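Local coordinates for guanine nucleotide exchange factor SRM1 (Saccharomyces cerevisiae, PDB 3OF7), which promotes the exchange of GDP for GTP on the small GTPases GSP1 and GSP2, binds chromatin and controls RNA metabolism and transport, at residues 22-27 / 68-73; 28-33 / 56-61; 150-155 / 207-212; 378-383 / 431-436. All blocks are in the same frame, centred on the assembly; numbering follows the deposited sequence.

Contact 1: 22-27 / 68-73; sequences MYLSVQ and KIISFA
Residues 24-27 run past strand 69-74 with Ser25 and Ile70 as close neighbours, their CA atoms 4.9 Å apart, and Ser25 N gives Ile70 O a nearly straight hydrogen bond (2.8 Å, 174°). Strand 69-74 is the innermost strand of a blade in the RCC1-type β-propeller, so this contact lays the N-terminal residues 22-27 against an inner strand of the propeller. Ile70 and Ser71 form a classic β bulge facing Leu82 on the next strand of the blade.

Ser71 suits its place because it is small and carries a donor. Its OG, swung away from its own backbone N (chi1 -164°), points at Tyr23 O and donates a 2.6 Å hydrogen bond that arrives from above the carbonyl plane. An alanine here is likely to leave Tyr23 O without this donor and residues 22-24 less firmly fixed to the strand. Leu24 adds an apolar patch beside that bond: its CD2 branch rests on Ser71 CB at 3.8 Å and lies 4.1 Å from Ile70 CD1. The β-branched Ile70 extends the patch, and its CG2 methyl touches both Ser25 O and Gln27 O. The exit of residues 22-27 is braced from within, where Ser25 OG donates to a lone pair of Gln27 O at 2.7 Å, in the carbonyl plane.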
loop_
_atom_site.group_PDB
_atom_site.type_symbol
_atom_site.label_atom_id
_atom_site.label_comp_id
_atom_site.label_asym_id
_atom_site.label_seq_id
_atom_site.Cartn_x
_atom_site.Cartn_y
_atom_site.Cartn_z
ATOM N N MET A 22 -11.971 -2.125 4.865
ATOM C CA MET A 22 -10.774 -2.152 4.031
ATOM C C MET A 22 -9.566 -2.732 4.751
ATOM O O MET A 22 -8.683 -3.314 4.110
ATOM C CB MET A 22 -10.419 -0.745 3.531
ATOM C CG MET A 22 -11.345 -0.183 2.466
ATOM S SD MET A 22 -10.660 1.345 1.782
ATOM C CE MET A 22 -10.751 2.395 3.217
ATOM N N TYR A 23 -9.525 -2.582 6.073
ATOM C CA TYR A 23 -8.302 -2.887 6.813
ATOM C C TYR A 23 -8.351 -4.098 7.727
ATOM O O TYR A 23 -7.360 -4.811 7.848
ATOM C CB TYR A 23 -7.817 -1.658 7.586
ATOM C CG TYR A 23 -7.567 -0.473 6.688
ATOM C CD1 TYR A 23 -6.678 -0.565 5.612
ATOM C CD2 TYR A 23 -8.218 0.745 6.908
ATOM C CE1 TYR A 23 -6.447 0.527 4.778
ATOM C CE2 TYR A 23 -7.989 1.847 6.074
ATOM C CZ TYR A 23 -7.105 1.727 5.018
ATOM O OH TYR A 23 -6.874 2.806 4.199
ATOM N N LEU A 24 -9.493 -4.324 8.368
ATOM C CA LEU A 24 -9.593 -5.372 9.377
ATOM C C LEU A 24 -10.446 -6.539 8.896
ATOM O O LEU A 24 -11.583 -6.352 8.438
ATOM C CB LEU A 24 -10.155 -4.805 10.690
ATOM C CG LEU A 24 -9.495 -3.543 11.269
ATOM C CD1 LEU A 24 -10.202 -3.108 12.556
ATOM C CD2 LEU A 24 -7.991 -3.728 11.506
ATOM N N SER A 25 -9.887 -7.738 8.986
ATOM C CA SER A 25 -10.640 -8.945 8.730
ATOM C C SER A 25 -11.350 -9.370 10.021
ATOM O O SER A 25 -10.782 -9.263 11.117
ATOM C CB SER A 25 -9.701 -10.042 8.240
ATOM O OG SER A 25 -10.395 -11.252 8.033
ATOM N N VAL A 26 -12.592 -9.837 9.899
ATOM C CA VAL A 26 -13.313 -10.360 11.076
ATOM C C VAL A 26 -12.702 -11.697 11.508
ATOM O O VAL A 26 -12.582 -11.983 12.702
ATOM C CB VAL A 26 -14.838 -10.495 10.824
ATOM C CG1 VAL A 26 -15.562 -11.016 12.085
ATOM C CG2 VAL A 26 -15.428 -9.162 10.391
ATOM N N GLN A 27 -12.284 -12.496 10.531
ATOM C CA GLN A 27 -11.684 -13.797 10.787
ATOM C C GLN A 27 -10.166 -13.691 10.811
ATOM O O GLN A 27 -9.592 -12.962 9.999
ATOM C CB GLN A 27 -12.058 -14.782 9.680
ATOM C CG GLN A 27 -13.497 -14.742 9.205
ATOM C CD GLN A 27 -13.689 -15.573 7.945
ATOM O OE1 GLN A 27 -13.620 -16.794 7.989
ATOM N NE2 GLN A 27 -13.920 -14.908 6.813
ATOM N N LYS A 68 -3.125 -15.293 15.016
ATOM C CA LYS A 68 -4.457 -14.709 14.774
ATOM C C LYS A 68 -4.384 -13.310 14.156
ATOM O O LYS A 68 -5.018 -12.350 14.629
ATOM C CB LYS A 68 -5.316 -14.701 16.049
ATOM C CG LYS A 68 -5.516 -16.090 16.671
ATOM C CD LYS A 68 -6.380 -16.019 17.927
ATOM C CE LYS A 68 -6.679 -17.413 18.480
ATOM N NZ LYS A 68 -7.341 -17.334 19.821
ATOM N N ILE A 69 -3.615 -13.216 13.080
ATOM C CA ILE A 69 -3.472 -11.968 12.340
ATOM C C ILE A 69 -4.785 -11.604 11.639
ATOM O O ILE A 69 -5.388 -12.443 10.960
ATOM C CB ILE A 69 -2.320 -12.066 11.315
ATOM C CG1 ILE A 69 -0.985 -12.371 12.023
ATOM C CG2 ILE A 69 -2.239 -10.788 10.450
ATOM C CD1 ILE A 69 -0.620 -11.395 13.177
ATOM N N ILE A 70 -5.223 -10.354 11.820
ATOM C CA ILE A 70 -6.444 -9.853 11.180
ATOM C C ILE A 70 -6.229 -8.609 10.292
ATOM O O ILE A 70 -7.171 -8.120 9.670
ATOM C CB ILE A 70 -7.559 -9.576 12.229
ATOM C CG1 ILE A 70 -7.012 -8.801 13.430
ATOM C CG2 ILE A 70 -8.152 -10.893 12.726
ATOM C CD1 ILE A 70 -6.954 -7.302 13.260
ATOM N N SER A 71 -4.998 -8.098 10.243
ATOM C CA SER A 71 -4.664 -6.970 9.352
ATOM C C SER A 71 -3.173 -6.962 9.094
ATOM O O SER A 71 -2.403 -7.454 9.895
ATOM C CB SER A 71 -5.034 -5.622 9.990
ATOM O OG SER A 71 -5.055 -4.582 9.003
ATOM N N PHE A 72 -2.771 -6.361 7.989
ATOM C CA PHE A 72 -1.351 -6.085 7.779
ATOM C C PHE A 72 -1.154 -4.912 6.835
ATOM O O PHE A 72 -2.048 -4.564 6.064
ATOM C CB PHE A 72 -0.578 -7.345 7.324
ATOM C CG PHE A 72 -1.099 -7.959 6.049
ATOM C CD1 PHE A 72 -0.724 -7.444 4.808
ATOM C CD2 PHE A 72 -1.969 -9.055 6.090
ATOM C CE1 PHE A 72 -1.202 -8.001 3.617
ATOM C CE2 PHE A 72 -2.449 -9.631 4.903
ATOM C CZ PHE A 72 -2.066 -9.092 3.662
ATOM N N ALA A 73 0.014 -4.283 6.929
ATOM C CA ALA A 73 0.341 -3.123 6.110
ATOM C C ALA A 73 1.739 -3.354 5.593
ATOM O O ALA A 73 2.674 -3.513 6.376
ATOM C CB ALA A 73 0.272 -1.821 6.936
#

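Contact 2: 28-33 / 56-61; sequences PLDIFC and PRLNPF
Phe32 and Leu58 face each other as a non-hydrogen-bonded antiparallel pair, and the phenylalanine ring lies against the Leu58 side chain on the sheet face that carries both. Phe32 CB touches Pro56 CB at 4.1 Å. Its CD1 passes over the Leu58 backbone, 3.5 Å from Leu58 CA; CE1 meets the Leu58 CD1 methyl at 3.7 Å, and CZ at the tip still touches that methyl, which also reaches Asp30 CB. Next along come two backbone hydrogen bonds, Cys33 N to Arg57 O and Arg57 N to Cys33 O, each 3.0 Å.

Asn59 closes the pairing with backbone and side chain alike: its N donates to Ile31 O at 2.7 Å. In its amide, ND2 points straight at Cys33 SG (3.6 Å, 171°), a soft acceptor in the amide plane, and also reaches Gly43 O, while OD1 accepts from Phe61 N in an Asx turn. A leucine in its place would probably leave Cys33 SG and Gly43 O without their donor and let the turn loosen.

Strand 30-34 lies between 56-58 and 443-450, with 432-439 beyond. N-terminal strands thus complete the C-terminal blade, the propeller's ring closure, and His432 meets the Phe32 ring edge-to-face.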
loop_
_atom_site.group_PDB
_atom_site.type_symbol
_atom_site.label_atom_id
_atom_site.label_comp_id
_atom_site.label_asym_id
_atom_site.label_seq_id
_atom_site.Cartn_x
_atom_site.Cartn_y
_atom_site.Cartn_z
ATOM N N PRO A 28 -9.506 -14.442 11.715
ATOM C CA PRO A 28 -8.045 -14.524 11.655
ATOM C C PRO A 28 -7.623 -15.203 10.347
ATOM O O PRO A 28 -8.389 -16.005 9.790
ATOM C CB PRO A 28 -7.684 -15.370 12.881
ATOM C CG PRO A 28 -8.919 -16.167 13.162
ATOM C CD PRO A 28 -10.058 -15.267 12.807
ATOM N N LEU A 29 -6.427 -14.874 9.865
ATOM C CA LEU A 29 -6.027 -15.215 8.500
ATOM C C LEU A 29 -4.805 -16.117 8.427
ATOM O O LEU A 29 -3.874 -15.975 9.222
ATOM C CB LEU A 29 -5.713 -13.923 7.721
ATOM C CG LEU A 29 -6.817 -12.875 7.580
ATOM C CD1 LEU A 29 -6.229 -11.518 7.166
ATOM C CD2 LEU A 29 -7.904 -13.326 6.612
ATOM N N ASP A 30 -4.803 -17.030 7.459
ATOM C CA ASP A 30 -3.555 -17.624 6.988
ATOM C C ASP A 30 -2.812 -16.513 6.239
ATOM O O ASP A 30 -3.388 -15.859 5.371
ATOM C CB ASP A 30 -3.833 -18.784 6.027
ATOM C CG ASP A 30 -4.350 -20.026 6.735
ATOM O OD1 ASP A 30 -4.004 -20.246 7.922
ATOM O OD2 ASP A 30 -5.096 -20.782 6.089
ATOM N N ILE A 31 -1.550 -16.300 6.585
ATOM C CA ILE A 31 -0.717 -15.281 5.926
ATOM C C ILE A 31 0.264 -15.942 4.951
ATOM O O ILE A 31 0.948 -16.896 5.305
ATOM C CB ILE A 31 0.058 -14.416 6.974
ATOM C CG1 ILE A 31 -0.907 -13.746 7.968
ATOM C CG2 ILE A 31 0.996 -13.382 6.290
ATOM C CD1 ILE A 31 -1.948 -12.815 7.343
ATOM N N PHE A 32 0.326 -15.421 3.727
ATOM C CA PHE A 32 1.220 -15.928 2.696
ATOM C C PHE A 32 2.161 -14.824 2.245
ATOM O O PHE A 32 1.745 -13.678 2.118
ATOM C CB PHE A 32 0.421 -16.403 1.483
ATOM C CG PHE A 32 -0.577 -17.472 1.803
ATOM C CD1 PHE A 32 -0.205 -18.816 1.781
ATOM C CD2 PHE A 32 -1.879 -17.137 2.150
ATOM C CE1 PHE A 32 -1.129 -19.816 2.092
ATOM C CE2 PHE A 32 -2.808 -18.130 2.454
ATOM C CZ PHE A 32 -2.435 -19.465 2.424
ATOM N N CYS A 33 3.409 -15.190 1.973
ATOM C CA CYS A 33 4.428 -14.239 1.538
ATOM C C CYS A 33 5.179 -14.807 0.344
ATOM O O CYS A 33 5.392 -16.031 0.251
ATOM C CB CYS A 33 5.417 -13.969 2.681
ATOM S SG CYS A 33 4.686 -13.246 4.174
ATOM N N PRO A 56 3.155 -17.987 -3.534
ATOM C CA PRO A 56 2.696 -17.719 -2.170
ATOM C C PRO A 56 3.036 -18.853 -1.208
ATOM O O PRO A 56 2.677 -20.007 -1.454
ATOM C CB PRO A 56 1.177 -17.589 -2.332
ATOM C CG PRO A 56 1.016 -17.029 -3.705
ATOM C CD PRO A 56 2.102 -17.689 -4.526
ATOM N N ARG A 57 3.741 -18.511 -0.136
ATOM C CA ARG A 57 4.207 -19.478 0.841
ATOM C C ARG A 57 3.530 -19.191 2.172
ATOM O O ARG A 57 3.603 -18.067 2.683
ATOM C CB ARG A 57 5.730 -19.375 0.974
ATOM C CG ARG A 57 6.350 -20.250 2.072
ATOM C CD ARG A 57 6.665 -21.661 1.569
ATOM N NE ARG A 57 7.576 -21.645 0.423
ATOM C CZ ARG A 57 8.896 -21.511 0.508
ATOM N NH1 ARG A 57 9.493 -21.386 1.691
ATOM N NH2 ARG A 57 9.626 -21.504 -0.596
ATOM N N LEU A 58 2.867 -20.200 2.733
ATOM C CA LEU A 58 2.217 -20.037 4.034
ATOM C C LEU A 58 3.257 -19.646 5.081
ATOM O O LEU A 58 4.277 -20.311 5.222
ATOM C CB LEU A 58 1.491 -21.325 4.430
ATOM C CG LEU A 58 0.774 -21.299 5.782
ATOM C CD1 LEU A 58 -0.452 -20.386 5.732
ATOM C CD2 LEU A 58 0.380 -22.721 6.194
ATOM N N ASN A 59 3.016 -18.545 5.797
ATOM C CA ASN A 59 3.990 -18.071 6.763
ATOM C C ASN A 59 3.809 -18.812 8.090
ATOM O O ASN A 59 2.780 -18.633 8.762
ATOM C CB ASN A 59 3.882 -16.550 6.955
ATOM C CG ASN A 59 5.062 -15.977 7.704
ATOM O OD1 ASN A 59 5.440 -16.483 8.764
ATOM N ND2 ASN A 59 5.661 -14.915 7.157
ATOM N N PRO A 60 4.804 -19.653 8.467
ATOM C CA PRO A 60 4.637 -20.488 9.660
ATOM C C PRO A 60 4.840 -19.731 10.975
ATOM O O PRO A 60 4.538 -20.271 12.036
ATOM C CB PRO A 60 5.708 -21.570 9.486
ATOM C CG PRO A 60 6.805 -20.891 8.719
ATOM C CD PRO A 60 6.135 -19.831 7.847
ATOM N N PHE A 61 5.338 -18.499 10.905
ATOM C CA PHE A 61 5.544 -17.676 12.104
ATOM C C PHE A 61 4.293 -16.872 12.483
ATOM O O PHE A 61 4.261 -16.188 13.515
ATOM C CB PHE A 61 6.761 -16.764 11.917
ATOM C CG PHE A 61 8.019 -17.517 11.606
ATOM C CD1 PHE A 61 8.649 -18.279 12.595
ATOM C CD2 PHE A 61 8.556 -17.506 10.324
ATOM C CE1 PHE A 61 9.805 -19.007 12.309
ATOM C CE2 PHE A 61 9.723 -18.229 10.029
ATOM C CZ PHE A 61 10.345 -18.977 11.028
HETATM O O HOH W 1 0.103 -17.965 8.480
#

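Contact 3: 150-155 / 207-212; sequences VVQLAA and VQLAPG
Gln152 holds CG anti to its backbone N (chi1 -167°) and stays extended beyond it, which carries its amide across to the backbone of Leu209. Leu209 turns CG the other way, beside its own N (chi1 -45°), and the two side chains pass alongside one another, pointing opposite ways. Strands 150-155 and 206-211 are the innermost strands of adjacent blades of the β-propeller. Residues 150-155 and 207-211 run nearly parallel (17°), but with axes 6.4 Å apart their backbones make no hydrogen bonds to each other; the glutamine bridges the gap instead.

A glutamine suits this task because its end mimics a peptide group. OE1 accepts from Leu209 N at 2.9 Å, while NE2 donates to Leu209 O at 3.1 Å, both bonds meeting their carbonyls out of plane. A water also donates to OE1 and to Val207 O, giving the buried oxygen a second donor. The glutamine sits in a classic β bulge, Val151 and Gln152 both facing Leu163, which probably helps to turn it toward the neighbouring blade. Val207 and Gln208 repeat the bulge opposite Leu219. Gln208 NE2 is hydrogen-bonded to Tyr23 OH and its OE1 accepts from Ile262 N, so a similar glutamine link is made to the next blade.

Further along the strands, toward Ala155 and Pro211, the seam turns apolar. The small Ala154 lets larger neighbours close in, its CB touching Leu209 CD1 at 3.7 Å and Pro211 CG at 3.8 Å. Proline suits the end of strand 206-211, offering a compact apolar ring: Pro211 CB lies 3.4 Å from Ala155 O.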
loop_
_atom_site.group_PDB
_atom_site.type_symbol
_atom_site.label_atom_id
_atom_site.label_comp_id
_atom_site.label_asym_id
_atom_site.label_seq_id
_atom_site.Cartn_x
_atom_site.Cartn_y
_atom_site.Cartn_z
ATOM N N VAL A 150 -5.644 -0.645 17.954
ATOM C CA VAL A 150 -5.211 -0.189 16.636
ATOM C C VAL A 150 -6.326 -0.450 15.624
ATOM O O VAL A 150 -6.895 -1.546 15.592
ATOM C CB VAL A 150 -3.936 -0.920 16.180
ATOM C CG1 VAL A 150 -3.534 -0.493 14.760
ATOM C CG2 VAL A 150 -2.786 -0.692 17.175
ATOM N N VAL A 151 -6.634 0.545 14.800
ATOM C CA VAL A 151 -7.626 0.377 13.731
ATOM C C VAL A 151 -6.994 0.367 12.342
ATOM O O VAL A 151 -7.604 -0.107 11.389
ATOM C CB VAL A 151 -8.772 1.422 13.792
ATOM C CG1 VAL A 151 -9.500 1.352 15.146
ATOM C CG2 VAL A 151 -8.247 2.835 13.523
ATOM N N GLN A 152 -5.773 0.883 12.231
ATOM C CA GLN A 152 -5.041 0.826 10.961
ATOM C C GLN A 152 -3.531 0.888 11.167
ATOM O O GLN A 152 -3.047 1.653 11.995
ATOM C CB GLN A 152 -5.476 1.942 10.000
ATOM C CG GLN A 152 -4.971 1.721 8.564
ATOM C CD GLN A 152 -5.155 2.913 7.637
ATOM O OE1 GLN A 152 -5.882 3.860 7.943
ATOM N NE2 GLN A 152 -4.490 2.863 6.479
ATOM N N LEU A 153 -2.805 0.080 10.396
ATOM C CA LEU A 153 -1.350 0.149 10.337
ATOM C C LEU A 153 -0.929 0.760 9.001
ATOM O O LEU A 153 -1.668 0.703 8.027
ATOM C CB LEU A 153 -0.727 -1.243 10.538
ATOM C CG LEU A 153 -0.883 -1.879 11.928
ATOM C CD1 LEU A 153 -0.414 -3.329 11.902
ATOM C CD2 LEU A 153 -0.095 -1.098 12.967
ATOM N N ALA A 154 0.246 1.385 8.966
ATOM C CA ALA A 154 0.792 1.909 7.718
ATOM C C ALA A 154 2.305 1.825 7.736
ATOM O O ALA A 154 2.945 2.073 8.765
ATOM C CB ALA A 154 0.345 3.333 7.476
ATOM N N ALA A 155 2.874 1.463 6.597
ATOM C CA ALA A 155 4.311 1.303 6.503
ATOM C C ALA A 155 4.769 1.931 5.198
ATOM O O ALA A 155 4.206 1.638 4.129
ATOM C CB ALA A 155 4.697 -0.184 6.558
ATOM N N VAL A 207 -8.642 9.557 11.176
ATOM C CA VAL A 207 -9.518 8.442 10.788
ATOM C C VAL A 207 -8.894 7.477 9.765
ATOM O O VAL A 207 -9.320 6.322 9.654
ATOM C CB VAL A 207 -10.887 8.949 10.262
ATOM C CG1 VAL A 207 -11.596 9.795 11.329
ATOM C CG2 VAL A 207 -10.734 9.734 8.944
ATOM N N GLN A 208 -7.887 7.947 9.027
ATOM C CA GLN A 208 -7.273 7.135 7.972
ATOM C C GLN A 208 -5.827 7.527 7.681
ATOM O O GLN A 208 -5.464 8.707 7.761
ATOM C CB GLN A 208 -8.085 7.213 6.680
ATOM C CG GLN A 208 -7.758 6.089 5.691
ATOM C CD GLN A 208 -8.247 6.352 4.288
ATOM O OE1 GLN A 208 -8.740 7.438 3.966
ATOM N NE2 GLN A 208 -8.107 5.350 3.431
ATOM N N LEU A 209 -5.027 6.525 7.326
ATOM C CA LEU A 209 -3.627 6.727 6.941
ATOM C C LEU A 209 -3.424 6.382 5.471
ATOM O O LEU A 209 -4.158 5.552 4.925
ATOM C CB LEU A 209 -2.708 5.854 7.800
ATOM C CG LEU A 209 -2.944 5.789 9.311
ATOM C CD1 LEU A 209 -2.034 4.752 9.958
ATOM C CD2 LEU A 209 -2.718 7.152 9.971
ATOM N N ALA A 210 -2.440 7.014 4.834
ATOM C CA ALA A 210 -2.004 6.594 3.487
ATOM C C ALA A 210 -0.483 6.739 3.353
ATOM O O ALA A 210 0.018 7.860 3.196
ATOM C CB ALA A 210 -2.728 7.394 2.398
ATOM N N PRO A 211 0.257 5.611 3.436
ATOM C CA PRO A 211 1.716 5.654 3.350
ATOM C C PRO A 211 2.252 5.746 1.926
ATOM O O PRO A 211 1.718 5.119 1.008
ATOM C CB PRO A 211 2.148 4.326 3.972
ATOM C CG PRO A 211 0.994 3.396 3.724
ATOM C CD PRO A 211 -0.243 4.259 3.762
ATOM N N GLY A 212 3.298 6.540 1.744
ATOM C CA GLY A 212 4.018 6.548 0.473
ATOM C C GLY A 212 5.352 5.857 0.629
ATOM O O GLY A 212 5.488 4.928 1.425
HETATM O O HOH W 2 -8.577 3.717 8.934
HETATM O O HOH W 3 3.845 2.106 1.435
#

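Contact 4: 378-383 / 431-436; sequences KFKSVA and DHNIIL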
loop_
_atom_site.group_PDB
_atom_site.type_symbol
_atom_site.label_atom_id
_atom_site.label_comp_id
_atom_site.label_asym_id
_atom_site.label_seq_id
_atom_site.Cartn_x
_atom_site.Cartn_y
_atom_site.Cartn_z
ATOM N N LYS A 378 -14.242 -9.174 -12.114
ATOM C CA LYS A 378 -14.530 -8.068 -11.214
ATOM C C LYS A 378 -13.651 -8.203 -9.975
ATOM O O LYS A 378 -13.499 -9.307 -9.432
ATOM C CB LYS A 378 -16.015 -8.067 -10.827
ATOM C CG LYS A 378 -16.968 -7.901 -12.011
ATOM C CD LYS A 378 -17.062 -6.446 -12.467
ATOM C CE LYS A 378 -17.894 -6.301 -13.746
ATOM N NZ LYS A 378 -18.383 -4.902 -13.939
ATOM N N PHE A 379 -13.048 -7.093 -9.548
ATOM C CA PHE A 379 -12.171 -7.111 -8.372
ATOM C C PHE A 379 -12.812 -6.458 -7.159
ATOM O O PHE A 379 -13.580 -5.515 -7.292
ATOM C CB PHE A 379 -10.828 -6.437 -8.658
ATOM C CG PHE A 379 -10.024 -7.113 -9.736
ATOM C CD1 PHE A 379 -9.741 -6.450 -10.925
ATOM C CD2 PHE A 379 -9.544 -8.411 -9.559
ATOM C CE1 PHE A 379 -8.984 -7.075 -11.936
ATOM C CE2 PHE A 379 -8.789 -9.037 -10.554
ATOM C CZ PHE A 379 -8.509 -8.366 -11.742
ATOM N N LYS A 380 -12.463 -6.951 -5.975
ATOM C CA LYS A 380 -12.969 -6.373 -4.736
ATOM C C LYS A 380 -11.912 -5.599 -3.929
ATOM O O LYS A 380 -12.261 -4.760 -3.109
ATOM C CB LYS A 380 -13.699 -7.425 -3.880
ATOM C CG LYS A 380 -12.854 -8.621 -3.451
ATOM C CD LYS A 380 -13.657 -9.528 -2.520
ATOM C CE LYS A 380 -12.815 -10.662 -1.973
ATOM N NZ LYS A 380 -13.505 -11.375 -0.827
ATOM N N SER A 381 -10.629 -5.888 -4.161
ATOM C CA SER A 381 -9.534 -5.110 -3.566
ATOM C C SER A 381 -8.300 -5.169 -4.460
ATOM O O SER A 381 -8.179 -6.049 -5.308
ATOM C CB SER A 381 -9.183 -5.595 -2.148
ATOM O OG SER A 381 -8.559 -6.877 -2.172
ATOM N N VAL A 382 -7.389 -4.224 -4.263
ATOM C CA VAL A 382 -6.191 -4.122 -5.090
ATOM C C VAL A 382 -5.032 -3.605 -4.233
ATOM O O VAL A 382 -5.245 -2.857 -3.283
ATOM C CB VAL A 382 -6.463 -3.222 -6.338
ATOM C CG1 VAL A 382 -6.830 -1.784 -5.938
ATOM C CG2 VAL A 382 -5.301 -3.241 -7.327
ATOM N N ALA A 383 -3.812 -4.030 -4.569
ATOM C CA ALA A 383 -2.612 -3.536 -3.918
ATOM C C ALA A 383 -1.531 -3.370 -4.975
ATOM O O ALA A 383 -1.542 -4.053 -5.994
ATOM C CB ALA A 383 -2.154 -4.497 -2.846
ATOM N N ASP A 431 -7.286 -23.197 -2.840
ATOM C CA ASP A 431 -8.590 -23.379 -2.214
ATOM C C ASP A 431 -8.829 -22.380 -1.074
ATOM O O ASP A 431 -9.641 -22.615 -0.163
ATOM C CB ASP A 431 -8.764 -24.832 -1.765
ATOM C CG ASP A 431 -8.742 -25.799 -2.933
ATOM O OD1 ASP A 431 -9.354 -25.493 -3.976
ATOM O OD2 ASP A 431 -8.111 -26.871 -2.817
ATOM N N HIS A 432 -8.110 -21.260 -1.134
ATOM C CA HIS A 432 -8.293 -20.192 -0.152
ATOM C C HIS A 432 -9.140 -19.075 -0.713
ATOM O O HIS A 432 -9.094 -18.778 -1.911
ATOM C CB HIS A 432 -6.951 -19.612 0.301
ATOM C CG HIS A 432 -6.343 -20.327 1.463
ATOM N ND1 HIS A 432 -5.784 -21.582 1.355
ATOM C CD2 HIS A 432 -6.192 -19.956 2.757
ATOM C CE1 HIS A 432 -5.322 -21.957 2.534
ATOM N NE2 HIS A 432 -5.548 -20.984 3.400
ATOM N N ASN A 433 -9.902 -18.463 0.188
ATOM C CA ASN A 433 -10.609 -17.234 -0.054
ATOM C C ASN A 433 -9.651 -16.116 0.381
ATOM O O ASN A 433 -9.465 -15.891 1.567
ATOM C CB ASN A 433 -11.883 -17.250 0.807
ATOM C CG ASN A 433 -12.852 -16.147 0.459
ATOM O OD1 ASN A 433 -13.561 -15.622 1.335
ATOM N ND2 ASN A 433 -12.912 -15.798 -0.813
ATOM N N ILE A 434 -9.014 -15.450 -0.581
ATOM C CA ILE A 434 -8.061 -14.369 -0.272
ATOM C C ILE A 434 -8.847 -13.125 0.147
ATOM O O ILE A 434 -9.766 -12.700 -0.561
ATOM C CB ILE A 434 -7.119 -14.056 -1.471
ATOM C CG1 ILE A 434 -6.262 -15.288 -1.835
ATOM C CG2 ILE A 434 -6.221 -12.827 -1.180
ATOM C CD1 ILE A 434 -5.365 -15.811 -0.687
ATOM N N ILE A 435 -8.482 -12.561 1.297
ATOM C CA ILE A 435 -9.239 -11.455 1.902
ATOM C C ILE A 435 -8.469 -10.131 1.805
ATOM O O ILE A 435 -9.047 -9.091 1.443
ATOM C CB ILE A 435 -9.600 -11.765 3.391
ATOM C CG1 ILE A 435 -10.296 -13.128 3.542
ATOM C CG2 ILE A 435 -10.467 -10.649 4.014
ATOM C CD1 ILE A 435 -11.597 -13.251 2.783
ATOM N N LEU A 436 -7.174 -10.173 2.119
ATOM C CA LEU A 436 -6.338 -8.969 2.122
ATOM C C LEU A 436 -5.082 -9.192 1.293
ATOM O O LEU A 436 -4.555 -10.300 1.255
ATOM C CB LEU A 436 -5.948 -8.586 3.557
ATOM C CG LEU A 436 -7.051 -8.241 4.569
ATOM C CD1 LEU A 436 -6.440 -8.060 5.970
ATOM C CD2 LEU A 436 -7.850 -6.997 4.180
HETATM O O HOH W 4 -10.452 -8.461 -0.944
#
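Lys380 and Ser381 reach toward the backbone carbonyls of Ile434 and Ile435, joining the innermost strands of the sixth and last blades of the β-propeller. The link is loose, with no direct hydrogen bond between the two segments. Its polar bridge is a water hydrogen-bonded to Ser381 OG at 2.8 Å; the water donates to Ile435 O, also at 2.8 Å. Serine is too short to span the gap alone, since its OG stays 4.3 Å from Ile435 O, and the water makes up the difference.

Beside the bridge runs the long aliphatic part of Lys380. Its CG lies between its backbone N and carbonyl carbon (chi1 60°), and the chain is straight from there on, which lays CE 3.9 Å from Ile434 O. NZ is 4.0 Å from that oxygen, too far to bond it, and Ile434 O is buried without a hydrogen-bond partner. A lysine suits this partly exposed edge because its extended methylenes can cross the gap and bring CE and NZ to the other strand; NZ ends 4.5 Å from Ile435 CD1.

In the second shell, Lys380 and Ser381 both pair through their backbones with Val392 on strand 388-393, which probably helps to set the direction of their side chains. Across the seam, Ile435 and Leu436 form a classic β bulge facing Gly447. Outermost, Arg316 of the preceding blade holds the corner where the chain turns, its NE hydrogen-bonded to Lys380 O.

Contacts 1, 3 and 4 involve innermost strands of one propeller, while contact 2 lies at the outer side of the closing blade. Contact 1 is the common neighbour, its centre about 13 Å from each of the others. Toward contact 2, Ile69 O lies 2.9 Å from Leu29 N, probably a hydrogen bond. Toward contact 3, Tyr23 OH lies 2.9 Å from Gln208 NE2, so the N-terminal segment touches the interblade seam. Toward contact 4, Phe72 CZ packs 3.7 Å from Leu436 O. Contacts 2 and 4 reach the same blade, where Asp30 OD2 and His432 NE2 probably share a hydrogen bond at 2.7 Å. Contacts 3 and 4 do not touch; their nearest atoms are about 10 Å apart.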